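Local atomic coordinates of VC0179-like protein (Escherichia coli, PDB entry 4XJ6), a protein that probably catalyses the synthesis of cyclic GMP-AMP-type dinucleotides from nucleoside triphosphates, as a bacterial homologue of cyclic GMP-AMP synthase. Residues I36-T41 with I130-Y135; T158-L163 with G179-Y184. One frame throughout, in Å; residues are numbered along the deposited sequence.

In the fold
Contact 1 joins helix 24-57 to strand 128-138, and contact 2 sets helix 149-166 against strand 179-183. Both strands belong to the mixed sheet of the nucleotidyltransferase domain, and the contact centres lie about 10 Å apart. The two helices meet: Arg40 NH1 of contact 1 is 2.7 Å from Ser162 OG of contact 2, and Thr41 OG1 is 2.8 Å from Ser159 OG, both probable hydrogen bonds. Each strand also leads to the active site. Asp131 and Asp129 bind both magnesium ions, Asp191 joins them at one, and Arg180 in contact 2 has its side chain about 4 Å, at nearest atoms, from a magnesium ion and from bound nucleotide.

Contact 1: I36-T41 with I130-Y135; sequences IVRERT and IDDGTY. With MG (magnesium ion), chain B; MG (magnesium ion), chain C; GH3 (3'-deoxy-guanosine-5'-triphosphate), chain D; GH3 (3'-deoxy-guanosine-5'-triphosphate), chain E.
Arg38 grips Asp132 side-on in a bidentate salt bridge that ties helix 24-57 to strand 128-138 of the nucleotidyltransferase fold. From CB, the chain starts with CG anti to the carbonyl carbon (chi1 -69°) and runs extended to NE. CG passes 3.3 Å and CD 3.5 Å from Asp132 OD2. NE then donates to that same OD2 at 2.6 Å, CZ is equally far from both carboxylate oxygens, with Asp132 CG in plane at the guanidinium edge, and NH2 reaches Asp132 OD1 at 2.6 Å. Both oxygens are met on their syn side. The guanidinium and carboxylate planes lie 11° apart, but both nitrogens come in about 25° out of the carboxylate plane; the two-point grip should still restrict rotation. Thr109 OG1 also hydrogen-bonds to Asp132 OD1, and Arg34 lies close by, which would probably favour the carboxylate anion.

The preceding residue, Asp131, directs its CB the opposite way from that of Asp132, into the metal site of the apparent DxD motif. Its OD2 binds one magnesium ion at 2.1 Å and its OD1 the other at 2.2 Å; Asp129 and Asp191 complete the acidic set. Further along the helix, Thr41 and Thr134 meet tip to tip through their CG2 methyls, 4.1 Å apart. Thr41 OG1 bonds to Ser159 and donates to Val37 O, while one water sits 2.8 Å from both Thr41 OG1 and Thr134 OG1.

Contact 2: T158-L163 with G179-Y184; sequences TSLKSL and GRIKIY
Leu160 and Ile181 meet at a slant, each side chain leaving its backbone toward the other segment. Helix 158-163 runs nearly along strand 179-183, with their axes 8.6 Å apart at closest approach and 19° between their directions. The two methyls of Leu160 divide the work: CD2 packs on the Ile181 branch at CG2, 3.8 Å away, whereas CD1 rests on the backbone, 3.5 Å from Gly179 C. Ile181 answers with its longer arm. CG1 stands anti to the backbone N (chi1 -177°), and the chain then bends so that CD1 lies 3.6 Å from Leu160 O, a van der Waals contact with the helix backbone. Val37, Phe172 and Val192 also touch Leu160, extending this apolar layer to helix 24-57 and the neighbouring strands.

Within the helix, Ser159 O accepts from both Leu163 N (3.2 Å) and Ser162 OG (2.6 Å), which approach the same face of its carbonyl plane. Arg180, between Gly179 and Ile181, turns its CB away from the helix, and its NE forms a salt bridge with Asp191, a magnesium ligand. One face of the strand is thus covered by a helix while the other serves the metal site, as expected of the nucleotidyltransferase fold.

Contact 1: I36-T41 with I130-Y135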
loop_
_atom_site.group_PDB
_atom_site.type_symbol
_atom_site.label_atom_id
_atom_site.label_comp_id
_atom_site.label_asym_id
_atom_site.label_seq_id
_atom_site.Cartn_x
_atom_site.Cartn_y
_atom_site.Cartn_z
ATOM N N ILE A 36 -4.088 -17.073 -0.837
ATOM C CA ILE A 36 -4.633 -17.483 -2.127
ATOM C C ILE A 36 -3.825 -16.901 -3.288
ATOM O O ILE A 36 -3.520 -17.594 -4.259
ATOM C CB ILE A 36 -6.112 -17.055 -2.274
ATOM C CG1 ILE A 36 -6.996 -17.802 -1.271
ATOM C CG2 ILE A 36 -6.599 -17.293 -3.695
ATOM C CD1 ILE A 36 -8.420 -17.281 -1.207
ATOM N N VAL A 37 -3.475 -15.624 -3.174
ATOM C CA VAL A 37 -2.715 -14.936 -4.212
ATOM C C VAL A 37 -1.274 -15.429 -4.259
ATOM O O VAL A 37 -0.698 -15.594 -5.335
ATOM C CB VAL A 37 -2.736 -13.413 -3.992
ATOM C CG1 VAL A 37 -1.857 -12.701 -5.011
ATOM C CG2 VAL A 37 -4.164 -12.906 -4.063
ATOM N N ARG A 38 -0.702 -15.675 -3.084
ATOM C CA ARG A 38 0.669 -16.166 -2.985
ATOM C C ARG A 38 0.810 -17.546 -3.621
ATOM O O ARG A 38 1.731 -17.786 -4.405
ATOM C CB ARG A 38 1.121 -16.217 -1.524
ATOM C CG ARG A 38 1.297 -14.850 -0.878
ATOM C CD ARG A 38 1.946 -14.959 0.498
ATOM N NE ARG A 38 2.213 -13.644 1.079
ATOM C CZ ARG A 38 2.912 -13.444 2.193
ATOM N NH1 ARG A 38 3.426 -14.475 2.856
ATOM N NH2 ARG A 38 3.105 -12.211 2.645
ATOM N N GLU A 39 -0.108 -18.445 -3.279
ATOM C CA GLU A 39 -0.076 -19.814 -3.783
ATOM C C GLU A 39 -0.254 -19.867 -5.295
ATOM O O GLU A 39 0.378 -20.674 -5.975
ATOM C CB GLU A 39 -1.155 -20.653 -3.093
ATOM C CG GLU A 39 -0.877 -20.928 -1.624
ATOM C CD GLU A 39 -2.115 -21.364 -0.867
ATOM O OE1 GLU A 39 -3.217 -21.331 -1.456
ATOM O OE2 GLU A 39 -1.987 -21.740 0.318
ATOM N N ARG A 40 -1.112 -18.998 -5.815
ATOM C CA ARG A 40 -1.348 -18.926 -7.251
ATOM C C ARG A 40 -0.117 -18.404 -7.990
ATOM O O ARG A 40 0.244 -18.915 -9.050
ATOM C CB ARG A 40 -2.558 -18.041 -7.550
ATOM C CG ARG A 40 -2.849 -17.854 -9.026
ATOM C CD ARG A 40 -3.029 -19.187 -9.723
ATOM N NE ARG A 40 -4.121 -19.967 -9.149
ATOM C CZ ARG A 40 -5.366 -19.962 -9.612
ATOM N NH1 ARG A 40 -5.682 -19.213 -10.659
ATOM N NH2 ARG A 40 -6.297 -20.706 -9.029
ATOM N N THR A 41 0.525 -17.387 -7.425
ATOM C CA THR A 41 1.738 -16.831 -8.013
ATOM C C THR A 41 2.877 -17.840 -7.964
ATOM O O THR A 41 3.690 -17.920 -8.881
ATOM C CB THR A 41 2.164 -15.542 -7.300
ATOM O OG1 THR A 41 1.101 -14.583 -7.385
ATOM C CG2 THR A 41 3.424 -14.959 -7.937
ATOM N N ILE A 130 -4.014 -4.476 1.026
ATOM C CA ILE A 130 -2.886 -5.342 1.351
ATOM C C ILE A 130 -1.788 -5.206 0.300
ATOM O O ILE A 130 -1.998 -5.513 -0.873
ATOM C CB ILE A 130 -3.299 -6.823 1.444
ATOM C CG1 ILE A 130 -4.587 -6.978 2.252
ATOM C CG2 ILE A 130 -2.172 -7.649 2.051
ATOM C CD1 ILE A 130 -5.084 -8.401 2.325
ATOM N N ASP A 131 -0.620 -4.740 0.725
ATOM C CA ASP A 131 0.508 -4.595 -0.183
ATOM C C ASP A 131 1.458 -5.774 -0.028
ATOM O O ASP A 131 2.414 -5.711 0.742
ATOM C CB ASP A 131 1.246 -3.284 0.076
ATOM C CG ASP A 131 0.319 -2.091 0.102
ATOM O OD1 ASP A 131 -0.113 -1.649 -0.983
ATOM O OD2 ASP A 131 0.022 -1.592 1.208
ATOM N N ASP A 132 1.190 -6.852 -0.756
ATOM C CA ASP A 132 2.023 -8.046 -0.676
ATOM C C ASP A 132 2.923 -8.161 -1.905
ATOM O O ASP A 132 2.461 -8.486 -2.999
ATOM C CB ASP A 132 1.159 -9.299 -0.534
ATOM C CG ASP A 132 1.938 -10.476 0.021
ATOM O OD1 ASP A 132 2.725 -10.270 0.972
ATOM O OD2 ASP A 132 1.767 -11.603 -0.490
ATOM N N GLY A 133 4.211 -7.896 -1.721
ATOM C CA GLY A 133 5.153 -7.906 -2.824
ATOM C C GLY A 133 5.677 -9.285 -3.171
ATOM O O GLY A 133 5.829 -10.142 -2.302
ATOM N N THR A 134 5.948 -9.495 -4.455
ATOM C CA THR A 134 6.577 -10.725 -4.924
ATOM C C THR A 134 8.048 -10.461 -5.233
ATOM O O THR A 134 8.377 -9.563 -6.008
ATOM C CB THR A 134 5.872 -11.280 -6.171
ATOM O OG1 THR A 134 4.490 -11.505 -5.870
ATOM C CG2 THR A 134 6.523 -12.581 -6.628
ATOM N N TYR A 135 8.928 -11.244 -4.617
ATOM C CA TYR A 135 10.365 -11.046 -4.763
ATOM C C TYR A 135 11.020 -12.218 -5.489
ATOM O O TYR A 135 10.849 -13.372 -5.099
ATOM C CB TYR A 135 11.020 -10.861 -3.394
ATOM C CG TYR A 135 10.585 -9.624 -2.640
ATOM C CD1 TYR A 135 9.331 -9.548 -2.044
ATOM C CD2 TYR A 135 11.442 -8.542 -2.498
ATOM C CE1 TYR A 135 8.938 -8.423 -1.348
ATOM C CE2 TYR A 135 11.058 -7.413 -1.803
ATOM C CZ TYR A 135 9.808 -7.359 -1.229
ATOM O OH TYR A 135 9.418 -6.239 -0.534
HETATM MG MG MG B . -1.350 -0.083 1.681
HETATM MG MG MG C . -1.707 -0.357 -1.829
HETATM P PG GH3 D . -2.914 2.223 3.435
HETATM O O1G GH3 D . -3.691 3.456 3.046
HETATM O O2G GH3 D . -2.715 1.320 2.244
HETATM O O3G GH3 D . -3.677 1.464 4.493
HETATM O O3B GH3 D . -1.494 2.708 4.021
HETATM P PB GH3 D . -0.085 2.150 3.464
HETATM O O1B GH3 D . 0.973 2.324 4.524
HETATM O O2B GH3 D . -0.160 0.690 3.095
HETATM O O3A GH3 D . 0.260 3.092 2.199
HETATM P PA GH3 D . 0.294 2.553 0.684
HETATM O O1A GH3 D . -0.045 3.693 -0.249
HETATM O O2A GH3 D . -0.642 1.389 0.477
HETATM O "O5'" GH3 D . 1.806 2.067 0.419
HETATM C "C5'" GH3 D . 2.269 0.822 0.889
HETATM C "C4'" GH3 D . 3.790 0.808 0.856
HETATM O "O4'" GH3 D . 4.234 1.222 -0.419
HETATM C "C3'" GH3 D . 4.427 1.749 1.862
HETATM C "C2'" GH3 D . 5.687 2.206 1.158
HETATM O "O2'" GH3 D . 6.774 1.402 1.552
HETATM C "C1'" GH3 D . 5.411 2.000 -0.322
HETATM N N9 GH3 D . 5.144 3.306 -0.940
HETATM C C8 GH3 D . 3.907 3.773 -1.299
HETATM N N7 GH3 D . 4.048 5.006 -1.842
HETATM C C5 GH3 D . 5.366 5.322 -1.840
HETATM C C6 GH3 D . 6.060 6.444 -2.275
HETATM O O6 GH3 D . 5.452 7.387 -2.775
HETATM N N1 GH3 D . 7.430 6.492 -2.143
HETATM C C2 GH3 D . 8.109 5.432 -1.583
HETATM N N2 GH3 D . 9.435 5.485 -1.460
HETATM N N3 GH3 D . 7.414 4.320 -1.153
HETATM C C4 GH3 D . 6.067 4.262 -1.277
HETATM O O3A GH3 E . -1.633 3.492 -6.218
HETATM P PA GH3 E . -0.077 3.552 -6.624
HETATM O O1A GH3 E . 0.557 4.744 -5.949
HETATM O O2A GH3 E . 0.121 3.595 -8.122
HETATM O "O5'" GH3 E . 0.537 2.205 -5.991
HETATM C "C5'" GH3 E . -0.130 1.541 -4.940
HETATM C "C4'" GH3 E . 0.772 0.446 -4.393
HETATM O "O4'" GH3 E . 2.005 0.467 -5.078
HETATM C "C3'" GH3 E . 1.110 0.602 -2.920
HETATM C "C2'" GH3 E . 2.519 0.037 -2.818
HETATM O "O2'" GH3 E . 2.475 -1.311 -2.411
HETATM C "C1'" GH3 E . 3.082 0.115 -4.226
HETATM N N9 GH3 E . 4.039 1.228 -4.297
HETATM C C8 GH3 E . 3.702 2.498 -4.690
HETATM N N7 GH3 E . 4.811 3.263 -4.654
HETATM C C5 GH3 E . 5.851 2.496 -4.256
HETATM C C6 GH3 E . 7.191 2.795 -4.062
HETATM O O6 GH3 E . 7.597 3.939 -4.262
HETATM N N1 GH3 E . 8.057 1.810 -3.643
HETATM C C2 GH3 E . 7.584 0.534 -3.421
HETATM N N2 GH3 E . 8.432 -0.412 -3.017
HETATM N N3 GH3 E . 6.244 0.243 -3.618
HETATM C C4 GH3 E . 5.387 1.208 -4.029
HETATM O O HOH W 1 1.967 -12.644 -5.579
HETATM O O HOH W 2 -1.951 -1.383 3.258
HETATM O O HOH W 3 -2.044 1.649 -2.275
#

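Contact 2: T158-L163 with G179-Y184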
loop_
_atom_site.group_PDB
_atom_site.type_symbol
_atom_site.label_atom_id
_atom_site.label_comp_id
_atom_site.label_asym_id
_atom_site.label_seq_id
_atom_site.Cartn_x
_atom_site.Cartn_y
_atom_site.Cartn_z
ATOM N N THR A 158 -0.434 -12.863 -14.917
ATOM C CA THR A 158 -0.970 -14.207 -15.095
ATOM C C THR A 158 -1.677 -14.697 -13.836
ATOM O O THR A 158 -2.781 -15.235 -13.902
ATOM C CB THR A 158 0.139 -15.208 -15.469
ATOM O OG1 THR A 158 0.684 -14.863 -16.747
ATOM C CG2 THR A 158 -0.413 -16.618 -15.538
ATOM N N SER A 159 -1.034 -14.497 -12.690
ATOM C CA SER A 159 -1.588 -14.928 -11.412
ATOM C C SER A 159 -2.917 -14.248 -11.095
ATOM O O SER A 159 -3.899 -14.914 -10.770
ATOM C CB SER A 159 -0.590 -14.658 -10.290
ATOM O OG SER A 159 -1.114 -15.062 -9.042
ATOM N N LEU A 160 -2.942 -12.925 -11.191
ATOM C CA LEU A 160 -4.121 -12.153 -10.814
ATOM C C LEU A 160 -5.255 -12.291 -11.829
ATOM O O LEU A 160 -6.426 -12.320 -11.455
ATOM C CB LEU A 160 -3.747 -10.682 -10.633
ATOM C CG LEU A 160 -2.629 -10.432 -9.619
ATOM C CD1 LEU A 160 -2.336 -8.944 -9.492
ATOM C CD2 LEU A 160 -2.971 -11.041 -8.260
ATOM N N LYS A 161 -4.906 -12.380 -13.110
ATOM C CA LYS A 161 -5.908 -12.549 -14.158
ATOM C C LYS A 161 -6.514 -13.948 -14.123
ATOM O O LYS A 161 -7.664 -14.143 -14.522
ATOM C CB LYS A 161 -5.304 -12.274 -15.533
ATOM C CG LYS A 161 -5.115 -10.797 -15.835
ATOM C CD LYS A 161 -4.421 -10.584 -17.171
ATOM C CE LYS A 161 -5.184 -9.587 -18.027
ATOM N NZ LYS A 161 -4.283 -8.612 -18.699
ATOM N N SER A 162 -5.744 -14.921 -13.643
ATOM C CA SER A 162 -6.259 -16.276 -13.482
ATOM C C SER A 162 -7.246 -16.323 -12.322
ATOM O O SER A 162 -8.227 -17.063 -12.358
ATOM C CB SER A 162 -5.118 -17.269 -13.252
ATOM O OG SER A 162 -4.550 -17.106 -11.961
ATOM N N LEU A 163 -6.969 -15.530 -11.292
ATOM C CA LEU A 163 -7.865 -15.404 -10.150
ATOM C C LEU A 163 -9.136 -14.661 -10.554
ATOM O O LEU A 163 -10.236 -15.009 -10.118
ATOM C CB LEU A 163 -7.171 -14.681 -8.995
ATOM C CG LEU A 163 -6.028 -15.439 -8.322
ATOM C CD1 LEU A 163 -5.390 -14.592 -7.232
ATOM C CD2 LEU A 163 -6.538 -16.750 -7.752
ATOM N N GLY A 179 0.423 -4.816 -9.860
ATOM C CA GLY A 179 -0.823 -5.388 -10.328
ATOM C C GLY A 179 -1.746 -5.516 -9.134
ATOM O O GLY A 179 -1.316 -5.919 -8.052
ATOM N N ARG A 180 -3.012 -5.162 -9.317
ATOM C CA ARG A 180 -3.967 -5.199 -8.219
ATOM C C ARG A 180 -5.118 -6.146 -8.516
ATOM O O ARG A 180 -5.688 -6.122 -9.605
ATOM C CB ARG A 180 -4.514 -3.799 -7.930
ATOM C CG ARG A 180 -5.698 -3.786 -6.974
ATOM C CD ARG A 180 -6.151 -2.365 -6.673
ATOM N NE ARG A 180 -5.155 -1.644 -5.889
ATOM C CZ ARG A 180 -5.266 -0.366 -5.540
ATOM N NH1 ARG A 180 -6.330 0.339 -5.909
ATOM N NH2 ARG A 180 -4.310 0.211 -4.822
ATOM N N ILE A 181 -5.450 -6.990 -7.546
ATOM C CA ILE A 181 -6.644 -7.811 -7.643
ATOM C C ILE A 181 -7.670 -7.313 -6.628
ATOM O O ILE A 181 -7.387 -7.205 -5.436
ATOM C CB ILE A 181 -6.334 -9.320 -7.435
ATOM C CG1 ILE A 181 -7.599 -10.162 -7.621
ATOM C CG2 ILE A 181 -5.662 -9.587 -6.086
ATOM C CD1 ILE A 181 -8.074 -10.223 -9.057
ATOM N N LYS A 182 -8.857 -6.972 -7.116
ATOM C CA LYS A 182 -9.908 -6.442 -6.258
ATOM C C LYS A 182 -10.910 -7.531 -5.916
ATOM O O LYS A 182 -11.461 -8.175 -6.805
ATOM C CB LYS A 182 -10.616 -5.267 -6.935
ATOM C CG LYS A 182 -9.703 -4.102 -7.278
ATOM C CD LYS A 182 -10.407 -3.103 -8.181
ATOM C CE LYS A 182 -11.578 -2.441 -7.473
ATOM N NZ LYS A 182 -11.123 -1.569 -6.353
ATOM N N ILE A 183 -11.141 -7.734 -4.625
ATOM C CA ILE A 183 -12.085 -8.744 -4.172
ATOM C C ILE A 183 -13.314 -8.069 -3.567
ATOM O O ILE A 183 -13.340 -7.754 -2.378
ATOM C CB ILE A 183 -11.443 -9.687 -3.144
ATOM C CG1 ILE A 183 -10.057 -10.122 -3.623
ATOM C CG2 ILE A 183 -12.336 -10.892 -2.896
ATOM C CD1 ILE A 183 -9.282 -10.928 -2.609
ATOM N N TYR A 184 -14.329 -7.855 -4.405
ATOM C CA TYR A 184 -15.515 -7.075 -4.044
ATOM C C TYR A 184 -16.245 -7.592 -2.809
ATOM O O TYR A 184 -16.582 -6.818 -1.914
ATOM C CB TYR A 184 -16.497 -7.031 -5.222
ATOM C CG TYR A 184 -15.994 -6.264 -6.422
ATOM C CD1 TYR A 184 -15.043 -5.264 -6.280
ATOM C CD2 TYR A 184 -16.471 -6.539 -7.695
ATOM C CE1 TYR A 184 -14.579 -4.560 -7.374
ATOM C CE2 TYR A 184 -16.012 -5.840 -8.797
ATOM C CZ TYR A 184 -15.065 -4.852 -8.629
ATOM O OH TYR A 184 -14.607 -4.153 -9.721
#